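Local coordinates for protein cytosolic IMP-GMP specific 5'-nucleotidase (Legionella pneumophila subsp. pneumophila, PDB 4OHF) that probably hydrolyses purine nucleoside 5'-monophosphates such as IMP and GMP to nucleoside and phosphate, as a magnesium-dependent cytosolic 5'-nucleotidase of the HAD superfamily, at residues F206-S211 against C316-A321. Residues are numbered along the deposited sequence; the frame is centred on the assembly and turned at random.
With PO4 (phosphate ion), chain I; PO4 (phosphate ion), chain H.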
ATOM      1  N   PHE B 206      33.890  -9.967 -11.987  1.00 41.41           N
ATOM      2  CA  PHE B 206      33.252  -9.063 -12.934  1.00 39.99           C
ATOM      3  C   PHE B 206      32.931  -7.720 -12.289  1.00 40.63           C
ATOM      4  O   PHE B 206      32.737  -7.628 -11.074  1.00 42.28           O
ATOM      5  CB  PHE B 206      31.985  -9.705 -13.548  1.00 36.84           C
ATOM      6  CG  PHE B 206      30.833  -9.901 -12.585  1.00 34.25           C
ATOM      7  CD1 PHE B 206      29.822  -8.934 -12.469  1.00 32.87           C
ATOM      8  CD2 PHE B 206      30.697 -11.094 -11.870  1.00 32.83           C
ATOM      9  CE1 PHE B 206      28.688  -9.163 -11.665  1.00 29.40           C
ATOM     10  CE2 PHE B 206      29.567 -11.332 -11.061  1.00 32.26           C
ATOM     11  CZ  PHE B 206      28.560 -10.361 -10.964  1.00 31.11           C
ATOM     12  N   ILE B 207      32.902  -6.677 -13.111  1.00 39.45           N
ATOM     13  CA  ILE B 207      32.587  -5.341 -12.656  1.00 39.27           C
ATOM     14  C   ILE B 207      31.119  -5.047 -12.937  1.00 40.10           C
ATOM     15  O   ILE B 207      30.596  -5.408 -13.992  1.00 41.53           O
ATOM     16  CB  ILE B 207      33.458  -4.301 -13.382  1.00 40.10           C
ATOM     17  CG1 ILE B 207      34.915  -4.478 -12.957  1.00 40.38           C
ATOM     18  CG2 ILE B 207      32.979  -2.879 -13.063  1.00 38.95           C
ATOM     19  CD1 ILE B 207      35.858  -3.541 -13.639  1.00 40.60           C
ATOM     20  N   LEU B 208      30.450  -4.399 -11.994  1.00 38.51           N
ATOM     21  CA  LEU B 208      29.040  -4.050 -12.166  1.00 39.37           C
ATOM     22  C   LEU B 208      28.931  -2.608 -11.665  1.00 40.38           C
ATOM     23  O   LEU B 208      28.720  -2.363 -10.470  1.00 38.25           O
ATOM     24  CB  LEU B 208      28.155  -4.987 -11.333  1.00 39.21           C
ATOM     25  CG  LEU B 208      26.635  -4.873 -11.436  1.00 37.75           C
ATOM     26  CD1 LEU B 208      26.187  -5.237 -12.850  1.00 37.35           C
ATOM     27  CD2 LEU B 208      25.978  -5.802 -10.420  1.00 37.97           C
ATOM     28  N   THR B 209      29.089  -1.663 -12.592  1.00 39.76           N
ATOM     29  CA  THR B 209      29.067  -0.241 -12.265  1.00 38.82           C
ATOM     30  C   THR B 209      27.919   0.555 -12.866  1.00 39.91           C
ATOM     31  O   THR B 209      27.363   0.202 -13.898  1.00 42.85           O
ATOM     32  CB  THR B 209      30.372   0.440 -12.727  1.00 38.96           C
ATOM     33  OG1 THR B 209      30.249   1.853 -12.580  1.00 37.44           O
ATOM     34  CG2 THR B 209      30.654   0.139 -14.199  1.00 36.99           C
ATOM     35  N   ASN B 210      27.574   1.659 -12.230  1.00 41.09           N
ATOM     36  CA  ASN B 210      26.515   2.507 -12.754  1.00 42.24           C
ATOM     37  C   ASN B 210      27.116   3.577 -13.685  1.00 42.44           C
ATOM     38  O   ASN B 210      26.386   4.343 -14.298  1.00 43.44           O
ATOM     39  CB  ASN B 210      25.743   3.161 -11.602  1.00 41.89           C
ATOM     40  CG  ASN B 210      24.529   2.353 -11.174  1.00 42.23           C
ATOM     41  OD1 ASN B 210      24.415   1.166 -11.472  1.00 46.81           O
ATOM     42  ND2 ASN B 210      23.619   2.993 -10.464  1.00 42.40           N
ATOM     43  N   SER B 211      28.446   3.619 -13.781  1.00 42.73           N
ATOM     44  CA  SER B 211      29.150   4.582 -14.634  1.00 42.98           C
ATOM     45  C   SER B 211      29.175   4.028 -16.037  1.00 44.49           C
ATOM     46  O   SER B 211      29.092   2.813 -16.221  1.00 45.28           O
ATOM     47  CB  SER B 211      30.597   4.771 -14.171  1.00 42.83           C
ATOM     48  OG  SER B 211      30.647   5.311 -12.862  1.00 45.84           O
ATOM     49  N   CYS B 316      16.466 -11.162  -5.794  1.00 57.83           N
ATOM     50  CA  CYS B 316      17.769 -11.424  -6.370  1.00 54.96           C
ATOM     51  C   CYS B 316      18.285 -12.814  -6.035  1.00 55.61           C
ATOM     52  O   CYS B 316      18.241 -13.712  -6.881  1.00 57.79           O
ATOM     53  CB  CYS B 316      18.774 -10.372  -5.923  1.00 53.91           C
ATOM     54  SG  CYS B 316      20.303 -10.440  -6.865  1.00 44.55           S
ATOM     55  N   ASN B 317      18.780 -12.972  -4.813  1.00 52.55           N
ATOM     56  CA  ASN B 317      19.314 -14.233  -4.283  1.00 51.58           C
ATOM     57  C   ASN B 317      20.831 -14.411  -4.389  1.00 49.10           C
ATOM     58  O   ASN B 317      21.369 -15.481  -4.084  1.00 46.21           O
ATOM     59  CB  ASN B 317      18.561 -15.468  -4.841  1.00 52.51           C
ATOM     60  CG  ASN B 317      19.197 -16.058  -6.090  1.00 54.69           C
ATOM     61  OD1 ASN B 317      18.844 -17.162  -6.508  1.00 54.56           O
ATOM     62  ND2 ASN B 317      20.125 -15.331  -6.699  1.00 57.81           N
ATOM     63  N   TRP B 318      21.507 -13.343  -4.804  1.00 47.70           N
ATOM     64  CA  TRP B 318      22.969 -13.316  -4.888  1.00 44.95           C
ATOM     65  C   TRP B 318      23.471 -13.016  -3.476  1.00 42.51           C
ATOM     66  O   TRP B 318      22.792 -12.342  -2.699  1.00 40.31           O
ATOM     67  CB  TRP B 318      23.446 -12.151  -5.760  1.00 46.09           C
ATOM     68  CG  TRP B 318      23.396 -12.321  -7.242  1.00 48.04           C
ATOM     69  CD1 TRP B 318      22.805 -13.331  -7.948  1.00 46.74           C
ATOM     70  CD2 TRP B 318      23.967 -11.432  -8.207  1.00 46.43           C
ATOM     71  NE1 TRP B 318      22.976 -13.121  -9.295  1.00 47.29           N
ATOM     72  CE2 TRP B 318      23.686 -11.962  -9.481  1.00 46.39           C
ATOM     73  CE3 TRP B 318      24.689 -10.236  -8.113  1.00 45.07           C
ATOM     74  CZ2 TRP B 318      24.104 -11.338 -10.660  1.00 46.22           C
ATOM     75  CZ3 TRP B 318      25.104  -9.616  -9.283  1.00 46.30           C
ATOM     76  CH2 TRP B 318      24.808 -10.170 -10.541  1.00 44.99           C
ATOM     77  N   ARG B 319      24.660 -13.490  -3.139  1.00 40.83           N
ATOM     78  CA  ARG B 319      25.199 -13.164  -1.833  1.00 39.73           C
ATOM     79  C   ARG B 319      25.691 -11.720  -1.944  1.00 40.47           C
ATOM     80  O   ARG B 319      26.334 -11.346  -2.929  1.00 40.86           O
ATOM     81  CB  ARG B 319      26.357 -14.096  -1.479  1.00 37.85           C
ATOM     82  CG  ARG B 319      25.969 -15.571  -1.497  1.00 36.18           C
ATOM     83  CD  ARG B 319      24.707 -15.814  -0.707  1.00 32.72           C
ATOM     84  NE  ARG B 319      24.871 -15.417   0.687  1.00 34.25           N
ATOM     85  CZ  ARG B 319      25.581 -16.094   1.583  1.00 33.96           C
ATOM     86  NH1 ARG B 319      26.193 -17.216   1.226  1.00 35.41           N
ATOM     87  NH2 ARG B 319      25.691 -15.638   2.831  1.00 31.18           N
ATOM     88  N   THR B 320      25.371 -10.897  -0.951  1.00 40.37           N
ATOM     89  CA  THR B 320      25.811  -9.508  -0.966  1.00 39.70           C
ATOM     90  C   THR B 320      26.766  -9.180   0.188  1.00 39.08           C
ATOM     91  O   THR B 320      26.527  -9.539   1.340  1.00 40.32           O
ATOM     92  CB  THR B 320      24.613  -8.545  -0.915  1.00 38.23           C
ATOM     93  OG1 THR B 320      23.798  -8.866   0.210  1.00 38.63           O
ATOM     94  CG2 THR B 320      23.779  -8.661  -2.167  1.00 38.89           C
ATOM     95  N   ALA B 321      27.861  -8.504  -0.141  1.00 37.42           N
ATOM     96  CA  ALA B 321      28.850  -8.104   0.847  1.00 34.86           C
ATOM     97  C   ALA B 321      28.984  -6.591   0.761  1.00 34.27           C
ATOM     98  O   ALA B 321      28.572  -5.970  -0.211  1.00 34.85           O
ATOM     99  CB  ALA B 321      30.178  -8.767   0.560  1.00 33.30           C
TER
HETATM  100  P   PO4 I 502      23.534 -12.568   2.247  1.00 68.79           P
HETATM  101  O1  PO4 I 502      24.533 -12.649   1.152  1.00 66.49           O
HETATM  102  O2  PO4 I 502      23.626 -11.242   2.906  1.00 70.31           O
HETATM  103  O3  PO4 I 502      23.806 -13.634   3.242  1.00 71.75           O
HETATM  104  O4  PO4 I 502      22.170 -12.750   1.697  1.00 69.89           O
HETATM  105  P   PO4 H 501      29.415   2.421  -9.328  1.00 42.93           P
HETATM  106  O1  PO4 H 501      29.199   3.729 -10.002  1.00 41.46           O
HETATM  107  O2  PO4 H 501      29.601   2.624  -7.877  1.00 42.08           O
HETATM  108  O3  PO4 H 501      30.627   1.767  -9.892  1.00 38.19           O
HETATM  109  O4  PO4 H 501      28.225   1.558  -9.540  1.00 45.64           O
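Trp-318 reaches over one face of the sheet to touch Phe-206 and Leu-208. The setting is the Rossmann-like core of a HAD-type hydrolase. Strands 204-208 and 319-323 run parallel in its central sheet, with strands 19-22 and 298-302 between them. No hydrogen bond joins the two segments, and the contact is made by apolar side chains alone.

The aromatic pair is oblique, with ring planes at 78° and centroids 5.8 Å apart. Phe-206 CZ lies 3.8 Å from Trp-318 CH2. The benzene part of the indole meets the rim of the phenyl ring, near its plane. Leu-208 touches the indole edge, where its CD2 is 4.1 Å from Trp-318 CZ3. With the leucine CG anti to the backbone N (chi1 -176°), CD2 is the branch that meets the indole. All three residues are buried. Phe-250 of helix 249-252 packs on both Leu-208 and Trp-318. Trp-318 NE1 is satisfied by a hydrogen bond with Thr-288 OG1.

Polar contacts lie at two phosphate ions, likely picked up from the crystallisation solution. One sits beside the turn after strand 204-208. Its O3 accepts from Thr-209 OG1 at 2.7 Å. Its O4 accepts from Asn-210 N. Lys-247 NZ and the backbone N of Asp-25, a magnesium ligand, also bind this ion. These partners are consistent with the phosphate site of HAD enzymes. Thr-209 OG1 additionally accepts from Ser-211 N, forming an ST turn with a nearly straight bond (167°).

The second phosphate meets the guanidinium edge of Arg-319, whose chain bends at chi2 and chi3. Lys-313, Arg-10 and Tyr-113 of the second subunit also bind it, where two subunits meet. Arg-319 NH2 donates to its O3 at 2.8 Å. Its O1 accepts from both Arg-319 NE, at 2.8 Å, and Thr-320 N, at 2.9 Å.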